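Local coordinates for flagellar hook-associated protein (Burkholderia pseudomallei, PDB 4UT1), which probably serves as a structural part of the bacterial flagellum, forming the junction between the hook and the filament, at residues A608-L611 against K612-A616; A136-T139 against A140-A144. All blocks are in the same frame, centred on the assembly; numbering follows the deposited sequence.

Interaction 1 of 2, residues A608-L611 against K612-A616; sequences ASQL and KASSA. With EDO (1,2-ethanediol), chain B.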
loop_
_atom_site.group_PDB
_atom_site.type_symbol
_atom_site.label_atom_id
_atom_site.label_comp_id
_atom_site.label_asym_id
_atom_site.label_seq_id
_atom_site.Cartn_x
_atom_site.Cartn_y
_atom_site.Cartn_z
ATOM N N ALA A 608 17.737 9.667 2.703
ATOM C CA ALA A 608 18.786 9.681 3.718
ATOM C C ALA A 608 20.079 10.293 3.187
ATOM O O ALA A 608 20.720 11.085 3.883
ATOM C CB ALA A 608 19.038 8.280 4.234
ATOM N N SER A 609 20.479 9.930 1.967
ATOM C CA SER A 609 21.733 10.465 1.444
ATOM C C SER A 609 21.607 11.967 1.156
ATOM O O SER A 609 22.545 12.720 1.403
ATOM C CB SER A 609 22.203 9.705 0.196
ATOM O OG SER A 609 21.235 9.736 -0.835
ATOM N N GLN A 610 20.452 12.413 0.668
ATOM C CA GLN A 610 20.288 13.837 0.435
ATOM C C GLN A 610 20.243 14.579 1.767
ATOM O O GLN A 610 20.896 15.607 1.933
ATOM C CB GLN A 610 19.032 14.140 -0.376
ATOM C CG GLN A 610 18.833 15.634 -0.621
ATOM C CD GLN A 610 20.016 16.263 -1.341
ATOM O OE1 GLN A 610 20.393 15.828 -2.434
ATOM N NE2 GLN A 610 20.620 17.279 -0.726
ATOM N N LEU A 611 19.480 14.048 2.718
ATOM C CA LEU A 611 19.350 14.711 4.011
ATOM C C LEU A 611 20.694 14.750 4.726
ATOM O O LEU A 611 20.976 15.676 5.485
ATOM C CB LEU A 611 18.295 14.013 4.880
ATOM C CG LEU A 611 16.857 14.395 4.505
ATOM C CD1 LEU A 611 15.853 13.505 5.197
ATOM C CD2 LEU A 611 16.618 15.852 4.892
ATOM N N LYS A 612 21.541 13.757 4.482
ATOM C CA LYS A 612 22.849 13.767 5.126
ATOM C C LYS A 612 23.660 14.984 4.685
ATOM O O LYS A 612 24.281 15.667 5.506
ATOM C CB LYS A 612 23.631 12.491 4.823
ATOM C CG LYS A 612 24.974 12.422 5.551
ATOM C CD LYS A 612 25.765 11.157 5.173
ATOM C CE LYS A 612 27.050 11.036 5.995
ATOM N NZ LYS A 612 27.820 9.792 5.663
ATOM N N ALA A 613 23.657 15.249 3.386
ATOM C CA ALA A 613 24.414 16.367 2.845
ATOM C C ALA A 613 23.751 17.693 3.229
ATOM O O ALA A 613 24.424 18.620 3.681
ATOM C CB ALA A 613 24.535 16.246 1.342
ATOM N N SER A 614 22.429 17.772 3.060
ATOM C CA SER A 614 21.703 18.999 3.369
ATOM C C SER A 614 21.879 19.375 4.833
ATOM O O SER A 614 22.099 20.539 5.168
ATOM C CB SER A 614 20.224 18.855 3.046
ATOM O OG SER A 614 20.033 18.817 1.650
ATOM N N SER A 615 21.772 18.379 5.700
ATOM C CA SER A 615 21.934 18.600 7.130
ATOM C C SER A 615 23.367 19.012 7.484
ATOM O O SER A 615 23.575 19.956 8.241
ATOM C CB SER A 615 21.529 17.342 7.906
ATOM O OG SER A 615 21.576 17.583 9.300
ATOM N N ALA A 616 24.354 18.292 6.951
ATOM C CA ALA A 616 25.748 18.648 7.168
ATOM C C ALA A 616 25.997 20.107 6.780
ATOM O O ALA A 616 26.629 20.858 7.524
ATOM C CB ALA A 616 26.663 17.732 6.381
HETATM C C1 EDO B . 21.459 11.530 -3.299
HETATM O O1 EDO B . 20.080 11.236 -3.021
HETATM C C2 EDO B . 21.585 13.036 -3.513
HETATM O O2 EDO B . 22.571 13.309 -4.519
#

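Interaction 2 of 2, residues A136-T139 against A140-A144; sequences ARQT and AMSNA. With EDO (1,2-ethanediol), chain C; EDO (1,2-ethanediol), chain H.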
loop_
_atom_site.group_PDB
_atom_site.type_symbol
_atom_site.label_atom_id
_atom_site.label_comp_id
_atom_site.label_asym_id
_atom_site.label_seq_id
_atom_site.Cartn_x
_atom_site.Cartn_y
_atom_site.Cartn_z
ATOM N N ALA A 136 8.759 -31.197 0.204
ATOM C CA ALA A 136 8.824 -29.999 -0.618
ATOM C C ALA A 136 7.724 -29.013 -0.199
ATOM O O ALA A 136 7.914 -27.795 -0.234
ATOM C CB ALA A 136 8.688 -30.358 -2.088
ATOM N N ARG A 137 6.580 -29.551 0.205
ATOM C CA ARG A 137 5.450 -28.718 0.603
ATOM C C ARG A 137 5.745 -28.095 1.960
ATOM O O ARG A 137 5.444 -26.927 2.199
ATOM C CB ARG A 137 4.158 -29.530 0.633
ATOM C CG ARG A 137 3.610 -29.799 -0.788
ATOM C CD ARG A 137 2.608 -30.923 -0.845
ATOM N NE ARG A 137 2.057 -31.058 -2.196
ATOM C CZ ARG A 137 0.939 -30.466 -2.601
ATOM N NH1 ARG A 137 0.260 -29.686 -1.762
ATOM N NH2 ARG A 137 0.506 -30.636 -3.846
ATOM N N GLN A 138 6.364 -28.867 2.837
ATOM C CA GLN A 138 6.752 -28.337 4.143
ATOM C C GLN A 138 7.777 -27.205 4.009
ATOM O O GLN A 138 7.699 -26.192 4.712
ATOM C CB GLN A 138 7.314 -29.443 5.029
ATOM C CG GLN A 138 7.436 -28.996 6.469
ATOM C CD GLN A 138 6.146 -28.366 6.960
ATOM O OE1 GLN A 138 5.111 -29.035 7.062
ATOM N NE2 GLN A 138 6.188 -27.065 7.233
ATOM N N THR A 139 8.733 -27.378 3.105
ATOM C CA THR A 139 9.736 -26.348 2.851
ATOM C C THR A 139 9.083 -25.072 2.329
ATOM O O THR A 139 9.401 -23.968 2.789
ATOM C CB THR A 139 10.792 -26.833 1.865
ATOM O OG1 THR A 139 11.560 -27.875 2.483
ATOM C CG2 THR A 139 11.730 -25.705 1.457
ATOM N N ALA A 140 8.161 -25.226 1.386
ATOM C CA ALA A 140 7.406 -24.086 0.872
ATOM C C ALA A 140 6.703 -23.318 1.991
ATOM O O ALA A 140 6.670 -22.088 1.990
ATOM C CB ALA A 140 6.385 -24.551 -0.168
ATOM N N MET A 141 6.108 -24.043 2.929
ATOM C CA MET A 141 5.412 -23.387 4.035
ATOM C C MET A 141 6.390 -22.679 4.986
ATOM O O MET A 141 6.057 -21.632 5.563
ATOM C CB MET A 141 4.557 -24.408 4.794
ATOM C CG MET A 141 3.331 -24.871 4.017
ATOM S SD MET A 141 2.194 -23.467 3.778
ATOM C CE MET A 141 0.821 -24.280 2.990
ATOM N N SER A 142 7.591 -23.236 5.151
ATOM C CA SER A 142 8.616 -22.584 5.964
ATOM C C SER A 142 9.051 -21.269 5.329
ATOM O O SER A 142 9.239 -20.280 6.036
ATOM C CB SER A 142 9.827 -23.494 6.177
ATOM O OG SER A 142 9.466 -24.592 6.991
ATOM N N ASN A 143 9.184 -21.269 4.003
ATOM C CA ASN A 143 9.450 -20.053 3.231
ATOM C C ASN A 143 8.366 -18.998 3.443
ATOM O O ASN A 143 8.664 -17.801 3.588
ATOM C CB ASN A 143 9.566 -20.381 1.729
ATOM C CG ASN A 143 10.786 -21.210 1.414
ATOM O OD1 ASN A 143 11.772 -21.172 2.140
ATOM N ND2 ASN A 143 10.724 -21.977 0.332
ATOM N N ALA A 144 7.112 -19.450 3.439
ATOM C CA ALA A 144 5.968 -18.573 3.722
ATOM C C ALA A 144 6.083 -17.989 5.127
ATOM O O ALA A 144 5.834 -16.802 5.344
ATOM C CB ALA A 144 4.665 -19.332 3.576
HETATM C C1 EDO C . 13.820 -19.183 4.070
HETATM O O1 EDO C . 12.835 -20.131 4.513
HETATM C C2 EDO C . 13.408 -18.611 2.713
HETATM O O2 EDO C . 13.286 -17.179 2.752
HETATM C C1 EDO H . 13.492 -23.168 -1.242
HETATM O O1 EDO H . 12.294 -23.824 -0.843
HETATM C C2 EDO H . 13.214 -22.066 -2.243
HETATM O O2 EDO H . 14.240 -21.084 -2.100
#

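Interaction 1 of 2, residues A608-L611 against K612-A616
Gln610 and Ser614 stand one turn apart on an unbroken alpha-helix, where the amide N of Ser614 bonds almost straight to Gln610 O at 2.9 Å (N-H...O 174°). The i to i+4 bonds beside it vary: Ser615 N reaches Leu611 O at 2.8 Å, whereas Ala613 N to Ser609 O is weak at 3.4 Å. The same 610/614 pair is joined a second time through its side chains. Gln610 sets CG anti to its own N (chi1 179°) and then bends at chi2 (58°), which swings the carboxamide forward along the helix, over the turn to Ser614. There NE2 donates to Ser614 OG over 2.9 Å, and the hydroxyl oxygen lies within the plane of the amide, in good line for one of its N-H bonds. Glutamine suits this exposed place because its chain is long enough to span the turn, and serine because its short hydroxyl receives the amide close to the backbone. Gln610 OE1 is turned to the other side, where C2 of a 1,2-ethanediol, probably from the crystallisation liquor, lies 3.2 Å away. The diol's O1 donates to Ser609 OG at 2.9 Å, and Ser609 OG is also hydrogen-bonded to the carbonyl of Asn606, one turn back. Lys612, fully extended, carries its ammonium away from this contact and touches Tyr96 from the exposed flank. On the buried side of helix 593-630, Leu611 packs its branched hydrocarbon on Tyr95 and Val99 of helix 80-106, while the small Ser615 fits against Ser93, joining the last modelled helix to the first.

Interaction 2 of 2, residues A136-T139 against A140-A144
Ser142 holds OG beside its own backbone N (chi1 -68°), a torsion that turns the hydroxyl back toward the carbonyl of Gln138, one helical turn earlier. OG comes within 3.3 Å of Gln138 O, at best a weak bond, while Ser142 N bonds firmly to that same oxygen at 3.0 Å. Gln138 folds over the turn in its own way: CG stands anti to N and the chain bends at chi2 (50°), bringing NE2 to 4.0 Å from Met141 CB. The two side chains cross at about a right angle, so the amide end grazes the root of the methionine while the thioether leads off elsewhere. The CG of Asn143 lies 3.4 Å from Thr139 O, the oxygen that also accepts its backbone N-H. Its carboxamide spends both polar ends on diols probably from the crystallisation liquor: OD1 accepts from O1 of one at 2.8 Å, and ND2 donates to O1 of the other at 2.7 Å. Thr139 CG2 flanks the second diol, and the beta-branched residue also sends OG1 weakly to Ser135 O. Alanines suit the inner face, where a single methyl lets another helix come close. Arg137 leaves the contact altogether, its guanidinium held by the carbonyls of Ala131, Gly441 and Ile444. At this N-terminal part of helix 134-193, Ala136, Ala140 and Ala144 lie against Thr126, Leu124 and Tyr120 of helix 113-129, while Ala140 and Met141 meet Ile444, in the loop between strands 435-436 and 450-454.

From the first modelled residues, the chain runs through helices 80-106 and 113-129 before reaching interaction 2, near the start of the long helix 134-193. Interaction 1 comes much later, on helix 593-630, beyond the last strand, 559-564. Each joins neighbouring turns of one helix, so neither closes a long loop, and they follow in series without nesting or crossing. The centres of interactions 1 and 2 are about 42 Å apart and their nearest atoms about 28 Å, with no touch. Through its surroundings, 136-144 ties its helix to helix 113-129 and to the loop around Ile444, whereas 608-616 brings helix 593-630 against helix 80-106, at separate places in the elongated helical part.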